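Local coordinates for protein probable exosome complex exonuclease 1 (PDB 3M7N) that probably degrades RNA from its 3' end as the catalytic Rrp41 subunit of the archaeal exosome and may also add heteromeric RNA tails, at residues L45-N50 / C140-S145; D24-I29 / A226-E231. The protein carries 1 engineered substitution. All blocks are in the same frame, centred on the assembly; numbering follows the deposited sequence.

Contact 1 (L45-N50 / C140-S145); sequences LEMGKN and CLNAAS
Leu45 and Met47, both on the same face of strand 41-47, lean on Asn142 and Ala143 of helix 136-150. The strand segment runs roughly antiparallel to the helix segment, at 152°, and their axes come within 8.6 Å. That closeness suits the small Ala143, whose CB lies 3.7 Å from CB of Leu45, with the leucine CG only slightly farther off. Leu45 has CG anti to the backbone N (chi1 -177°), which carries its branch past the alanine methyl, and CD2 reaches the aliphatic root of Asn142, 4.1 Å from its CB. The leucine thus touches the asparagine at its apolar CB, and the amide beyond it is left to Met47 and to Ser161.

Met47 approaches that amide from another direction. Its long, unbranched chain is extended, crosses the asparagine side chain at about a right angle, and sets its thioether end, SD and CE alike, 4.0 Å from Asn142 ND2. This is van der Waals contact; no hydrogen bond joins the two segments. Asn142 is buried, yet its polar needs are met elsewhere, OD1 accepting from the backbone N of Ser161.

Beyond Met47 the chain reverses in a type II' turn, where Gly48 takes a positive phi that favours glycine. Met47 O receives both the backbone N of Asn50 and its ND2, the latter at 3.1 Å, so one carbonyl pins the turn and the asparagine amide together.

Strand 41-47 pairs with strands 29-33 and 50-60 in the mixed sheet, and helix 136-150 lies against this sheet, with Cys140 and Ala144 resting on strands 122-129 and 74-81. Met47, Asn142 and Ser145 meet strand 158-167, which belongs to the second, antiparallel sheet, so the helix lies between the two sheets.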
loop_
_atom_site.group_PDB
_atom_site.type_symbol
_atom_site.label_atom_id
_atom_site.label_comp_id
_atom_site.label_asym_id
_atom_site.label_seq_id
_atom_site.Cartn_x
_atom_site.Cartn_y
_atom_site.Cartn_z
ATOM N N LEU E 45 -31.562 -10.526 3.554
ATOM C CA LEU E 45 -31.789 -11.891 3.985
ATOM C C LEU E 45 -31.752 -11.902 5.483
ATOM O O LEU E 45 -30.864 -11.309 6.098
ATOM C CB LEU E 45 -30.690 -12.786 3.441
ATOM C CG LEU E 45 -30.509 -14.311 3.555
ATOM C CD1 LEU E 45 -30.639 -14.862 4.975
ATOM C CD2 LEU E 45 -31.314 -15.091 2.532
ATOM N N GLU E 46 -32.751 -12.547 6.066
ATOM C CA GLU E 46 -32.748 -12.846 7.480
ATOM C C GLU E 46 -32.682 -14.364 7.657
ATOM O O GLU E 46 -33.156 -15.139 6.815
ATOM C CB GLU E 46 -33.982 -12.249 8.155
ATOM C CG GLU E 46 -33.936 -10.731 8.297
ATOM C CD GLU E 46 -35.232 -10.142 8.855
ATOM O OE1 GLU E 46 -35.405 -8.903 8.798
ATOM O OE2 GLU E 46 -36.087 -10.920 9.342
ATOM N N MET E 47 -32.073 -14.780 8.751
ATOM C CA MET E 47 -31.903 -16.187 9.031
ATOM C C MET E 47 -31.724 -16.262 10.522
ATOM O O MET E 47 -30.625 -16.038 11.035
ATOM C CB MET E 47 -30.666 -16.699 8.315
ATOM C CG MET E 47 -30.371 -18.153 8.484
ATOM S SD MET E 47 -29.134 -18.674 7.291
ATOM C CE MET E 47 -29.349 -20.461 7.301
ATOM N N GLY E 48 -32.812 -16.551 11.225
ATOM C CA GLY E 48 -32.814 -16.397 12.666
ATOM C C GLY E 48 -32.579 -14.927 12.985
ATOM O O GLY E 48 -33.188 -14.043 12.381
ATOM N N LYS E 49 -31.679 -14.658 13.919
ATOM C CA LYS E 49 -31.383 -13.287 14.285
ATOM C C LYS E 49 -30.365 -12.644 13.368
ATOM O O LYS E 49 -30.068 -11.458 13.515
ATOM C CB LYS E 49 -30.900 -13.204 15.728
ATOM C CG LYS E 49 -31.971 -13.508 16.740
ATOM C CD LYS E 49 -31.440 -13.340 18.155
ATOM C CE LYS E 49 -32.412 -13.942 19.165
ATOM N NZ LYS E 49 -33.831 -13.743 18.728
ATOM N N ASN E 50 -29.823 -13.412 12.426
ATOM C CA ASN E 50 -28.885 -12.848 11.461
ATOM C C ASN E 50 -29.621 -11.895 10.569
ATOM O O ASN E 50 -30.717 -12.203 10.110
ATOM C CB ASN E 50 -28.248 -13.926 10.580
ATOM C CG ASN E 50 -27.219 -14.755 11.321
ATOM O OD1 ASN E 50 -26.170 -14.242 11.727
ATOM N ND2 ASN E 50 -27.516 -16.048 11.510
ATOM N N CYS E 140 -24.841 -15.127 4.740
ATOM C CA CYS E 140 -24.231 -14.322 3.664
ATOM C C CYS E 140 -24.119 -15.097 2.375
ATOM O O CYS E 140 -24.391 -14.572 1.296
ATOM C CB CYS E 140 -22.861 -13.761 4.081
ATOM S SG CYS E 140 -23.013 -12.651 5.505
ATOM N N LEU E 141 -23.711 -16.353 2.468
ATOM C CA LEU E 141 -23.606 -17.148 1.256
ATOM C C LEU E 141 -24.971 -17.272 0.565
ATOM O O LEU E 141 -25.059 -17.187 -0.668
ATOM C CB LEU E 141 -23.009 -18.523 1.546
ATOM C CG LEU E 141 -21.493 -18.654 1.686
ATOM C CD1 LEU E 141 -21.116 -20.058 2.210
ATOM C CD2 LEU E 141 -20.800 -18.340 0.355
ATOM N N ASN E 142 -26.040 -17.440 1.352
ATOM C CA ASN E 142 -27.362 -17.540 0.742
ATOM C C ASN E 142 -27.738 -16.228 0.100
ATOM O O ASN E 142 -28.270 -16.207 -1.011
ATOM C CB ASN E 142 -28.453 -17.975 1.738
ATOM C CG ASN E 142 -28.323 -19.422 2.138
ATOM O OD1 ASN E 142 -28.113 -20.296 1.285
ATOM N ND2 ASN E 142 -28.418 -19.689 3.440
ATOM N N ALA E 143 -27.469 -15.134 0.807
ATOM C CA ALA E 143 -27.823 -13.816 0.287
ATOM C C ALA E 143 -27.001 -13.519 -0.954
ATOM O O ALA E 143 -27.515 -13.000 -1.951
ATOM C CB ALA E 143 -27.626 -12.754 1.342
ATOM N N ALA E 144 -25.728 -13.898 -0.927
ATOM C CA ALA E 144 -24.873 -13.625 -2.081
ATOM C C ALA E 144 -25.315 -14.346 -3.370
ATOM O O ALA E 144 -25.257 -13.761 -4.453
ATOM C CB ALA E 144 -23.429 -13.918 -1.757
ATOM N N SER E 145 -25.761 -15.601 -3.255
ATOM C CA SER E 145 -26.212 -16.364 -4.428
ATOM C C SER E 145 -27.479 -15.755 -5.004
ATOM O O SER E 145 -27.670 -15.721 -6.222
ATOM C CB SER E 145 -26.435 -17.852 -4.087
ATOM O OG SER E 145 -26.608 -18.659 -5.262
#

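Contact 2 (D24-I29 / A226-E231)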
loop_
_atom_site.group_PDB
_atom_site.type_symbol
_atom_site.label_atom_id
_atom_site.label_comp_id
_atom_site.label_asym_id
_atom_site.label_seq_id
_atom_site.Cartn_x
_atom_site.Cartn_y
_atom_site.Cartn_z
ATOM N N ASP E 24 -34.370 -30.977 13.558
ATOM C CA ASP E 24 -34.287 -30.799 12.109
ATOM C C ASP E 24 -35.021 -29.562 11.555
ATOM O O ASP E 24 -35.343 -29.507 10.373
ATOM C CB ASP E 24 -34.774 -32.058 11.396
ATOM C CG ASP E 24 -36.260 -32.346 11.642
ATOM O OD1 ASP E 24 -36.901 -31.632 12.453
ATOM O OD2 ASP E 24 -36.784 -33.297 11.006
ATOM N N GLU E 25 -35.272 -28.575 12.402
ATOM C CA GLU E 25 -35.954 -27.358 11.966
ATOM C C GLU E 25 -35.036 -26.135 11.781
ATOM O O GLU E 25 -34.213 -25.831 12.647
ATOM C CB GLU E 25 -37.065 -27.000 12.956
ATOM C CG GLU E 25 -38.113 -28.095 13.114
ATOM C CD GLU E 25 -39.167 -27.730 14.138
ATOM O OE1 GLU E 25 -40.212 -28.430 14.190
ATOM O OE2 GLU E 25 -38.954 -26.737 14.879
ATOM N N LEU E 26 -35.205 -25.437 10.659
ATOM C CA LEU E 26 -34.512 -24.172 10.392
ATOM C C LEU E 26 -35.075 -23.041 11.229
ATOM O O LEU E 26 -36.236 -23.084 11.647
ATOM C CB LEU E 26 -34.657 -23.763 8.917
ATOM C CG LEU E 26 -34.031 -24.663 7.857
ATOM C CD1 LEU E 26 -34.568 -24.307 6.481
ATOM C CD2 LEU E 26 -32.510 -24.573 7.907
ATOM N N ARG E 27 -34.253 -22.012 11.434
ATOM C CA ARG E 27 -34.718 -20.754 12.015
ATOM C C ARG E 27 -35.548 -20.018 10.971
ATOM O O ARG E 27 -35.390 -20.269 9.780
ATOM C CB ARG E 27 -33.528 -19.896 12.459
ATOM C CG ARG E 27 -32.821 -20.377 13.742
ATOM C CD ARG E 27 -31.534 -19.570 14.007
ATOM N NE ARG E 27 -30.569 -19.690 12.914
ATOM C CZ ARG E 27 -29.345 -19.152 12.906
ATOM N NH1 ARG E 27 -28.554 -19.352 11.861
ATOM N NH2 ARG E 27 -28.903 -18.433 13.938
ATOM N N PRO E 28 -36.458 -19.135 11.408
ATOM C CA PRO E 28 -37.224 -18.310 10.461
ATOM C C PRO E 28 -36.298 -17.587 9.484
ATOM O O PRO E 28 -35.237 -17.084 9.865
ATOM C CB PRO E 28 -37.926 -17.282 11.357
ATOM C CG PRO E 28 -38.027 -17.949 12.701
ATOM C CD PRO E 28 -36.839 -18.886 12.812
ATOM N N ILE E 29 -36.720 -17.532 8.230
ATOM C CA ILE E 29 -35.920 -16.990 7.160
ATOM C C ILE E 29 -36.766 -16.050 6.317
ATOM O O ILE E 29 -37.941 -16.321 6.075
ATOM C CB ILE E 29 -35.370 -18.134 6.298
ATOM C CG1 ILE E 29 -34.209 -18.809 7.023
ATOM C CG2 ILE E 29 -34.917 -17.655 4.942
ATOM C CD1 ILE E 29 -33.690 -20.030 6.312
ATOM N N ALA E 226 -30.756 -27.616 3.366
ATOM C CA ALA E 226 -30.335 -26.882 2.169
ATOM C C ALA E 226 -31.437 -26.854 1.114
ATOM O O ALA E 226 -31.682 -25.816 0.494
ATOM C CB ALA E 226 -29.030 -27.448 1.591
ATOM N N LEU E 227 -32.105 -27.986 0.910
ATOM C CA LEU E 227 -33.215 -28.028 -0.043
ATOM C C LEU E 227 -34.371 -27.131 0.378
ATOM O O LEU E 227 -35.033 -26.547 -0.468
ATOM C CB LEU E 227 -33.699 -29.453 -0.289
ATOM C CG LEU E 227 -32.769 -30.182 -1.256
ATOM C CD1 LEU E 227 -33.058 -31.679 -1.287
ATOM C CD2 LEU E 227 -32.826 -29.560 -2.654
ATOM N N GLN E 228 -34.613 -27.023 1.678
ATOM C CA GLN E 228 -35.664 -26.132 2.164
ATOM C C GLN E 228 -35.322 -24.669 1.858
ATOM O O GLN E 228 -36.101 -23.965 1.220
ATOM C CB GLN E 228 -35.926 -26.340 3.671
ATOM C CG GLN E 228 -36.540 -27.709 4.001
ATOM C CD GLN E 228 -36.904 -27.908 5.476
ATOM O OE1 GLN E 228 -37.754 -28.743 5.798
ATOM N NE2 GLN E 228 -36.266 -27.165 6.367
ATOM N N ILE E 229 -34.142 -24.225 2.291
ATOM C CA ILE E 229 -33.675 -22.861 2.026
ATOM C C ILE E 229 -33.675 -22.567 0.533
ATOM O O ILE E 229 -34.098 -21.494 0.094
ATOM C CB ILE E 229 -32.258 -22.647 2.570
ATOM C CG1 ILE E 229 -32.230 -22.833 4.079
ATOM C CG2 ILE E 229 -31.707 -21.258 2.195
ATOM C CD1 ILE E 229 -30.841 -22.788 4.633
ATOM N N TYR E 230 -33.201 -23.524 -0.254
ATOM C CA TYR E 230 -33.113 -23.292 -1.682
ATOM C C TYR E 230 -34.452 -22.881 -2.304
ATOM O O TYR E 230 -34.504 -21.958 -3.127
ATOM C CB TYR E 230 -32.581 -24.513 -2.389
ATOM C CG TYR E 230 -32.805 -24.425 -3.862
ATOM C CD1 TYR E 230 -31.987 -23.627 -4.657
ATOM C CD2 TYR E 230 -33.852 -25.107 -4.462
ATOM C CE1 TYR E 230 -32.194 -23.525 -6.009
ATOM C CE2 TYR E 230 -34.072 -25.016 -5.810
ATOM C CZ TYR E 230 -33.236 -24.224 -6.585
ATOM O OH TYR E 230 -33.449 -24.126 -7.940
ATOM N N GLU E 231 -35.535 -23.568 -1.926
ATOM C CA GLU E 231 -36.852 -23.188 -2.422
ATOM C C GLU E 231 -37.200 -21.754 -2.015
ATOM O O GLU E 231 -37.852 -21.044 -2.771
ATOM C CB GLU E 231 -37.947 -24.184 -1.992
ATOM C CG GLU E 231 -37.987 -25.470 -2.862
ATOM C CD GLU E 231 -38.337 -25.222 -4.344
ATOM O OE1 GLU E 231 -39.236 -24.394 -4.645
ATOM O OE2 GLU E 231 -37.724 -25.882 -5.212
HETATM O O HOH W 1 -36.928 -26.180 8.674
#
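Leu26 buries more surface than any other residue of this contact, its isobutyl group lying between Gln228 and Ile229 of helix 212-248. With CG anti to the carbonyl carbon (chi1 -64°), the side chain reaches to the helix, where CD1 meets CG1 of Ile229 at 3.7 Å and CD2 approaches the isoleucine CD1. A branched aliphatic residue suits this place because each methyl finds an apolar partner on the helix.

Ile229 starts out obliquely to the loop, but its CG1 arm turns back to it. CG1 also takes CD1 of Ile29, 3.9 Å away, from a side chain crossing it at about a right angle; one isoleucine therefore holds the loop at two points, and its beta-branch limits the rotamers open to it.

Gln228 contributes along its length. Its chain is extended and runs past Leu26 in the opposite direction, CB touching Leu26 CD1 and the amide NE2 packing, without a bond, 3.3 Å from the same CD1. That NE2 donates to a water at 2.6 Å, and the backbone N of Leu26 gives its own hydrogen to the same water at 2.7 Å. The water bridges loop to helix beside the apolar contact, the one polar link between the segments. Were Leu26 replaced by an alanine, Ile229 CG1 would probably lose its methyl partner and the Gln228 chain the flank it lies along.

Nearby, Asp24 makes a salt bridge with Lys224, and Arg27 with Asp174, while Met232 also touches Leu26 and Ile29. Consistent with the RNase PH family of this chain, the long helix 212-248 packs on the antiparallel sheet, Ile229 and Tyr230 touching strand 158-167 and Ala226 and Tyr230 strand 185-194, and it receives the loop leading into strand 29-33, the outermost strand of the mixed sheet within this chain.

How the contacts relate
After the short strands 12-13 and 16-17, the chain passes through residues 24-29, which enter strand 29-33, and then the hairpin of strands 41-47 and 50-60 that holds residues 45-50. Contact 1 closes a loop of 89 residues when helix 136-150 returns to that hairpin. Contact 2 closes a loop of 196 residues when helix 212-248 arrives, so contact 1 is nested inside its loop. The first ties the mixed sheet to helix 136-150; the second joins the chain's early part to its C-terminal helix. Their centres lie about 11 Å apart, and they meet directly at Gly48 N and Pro28 O, 2.8 Å apart, a probable hydrogen bond.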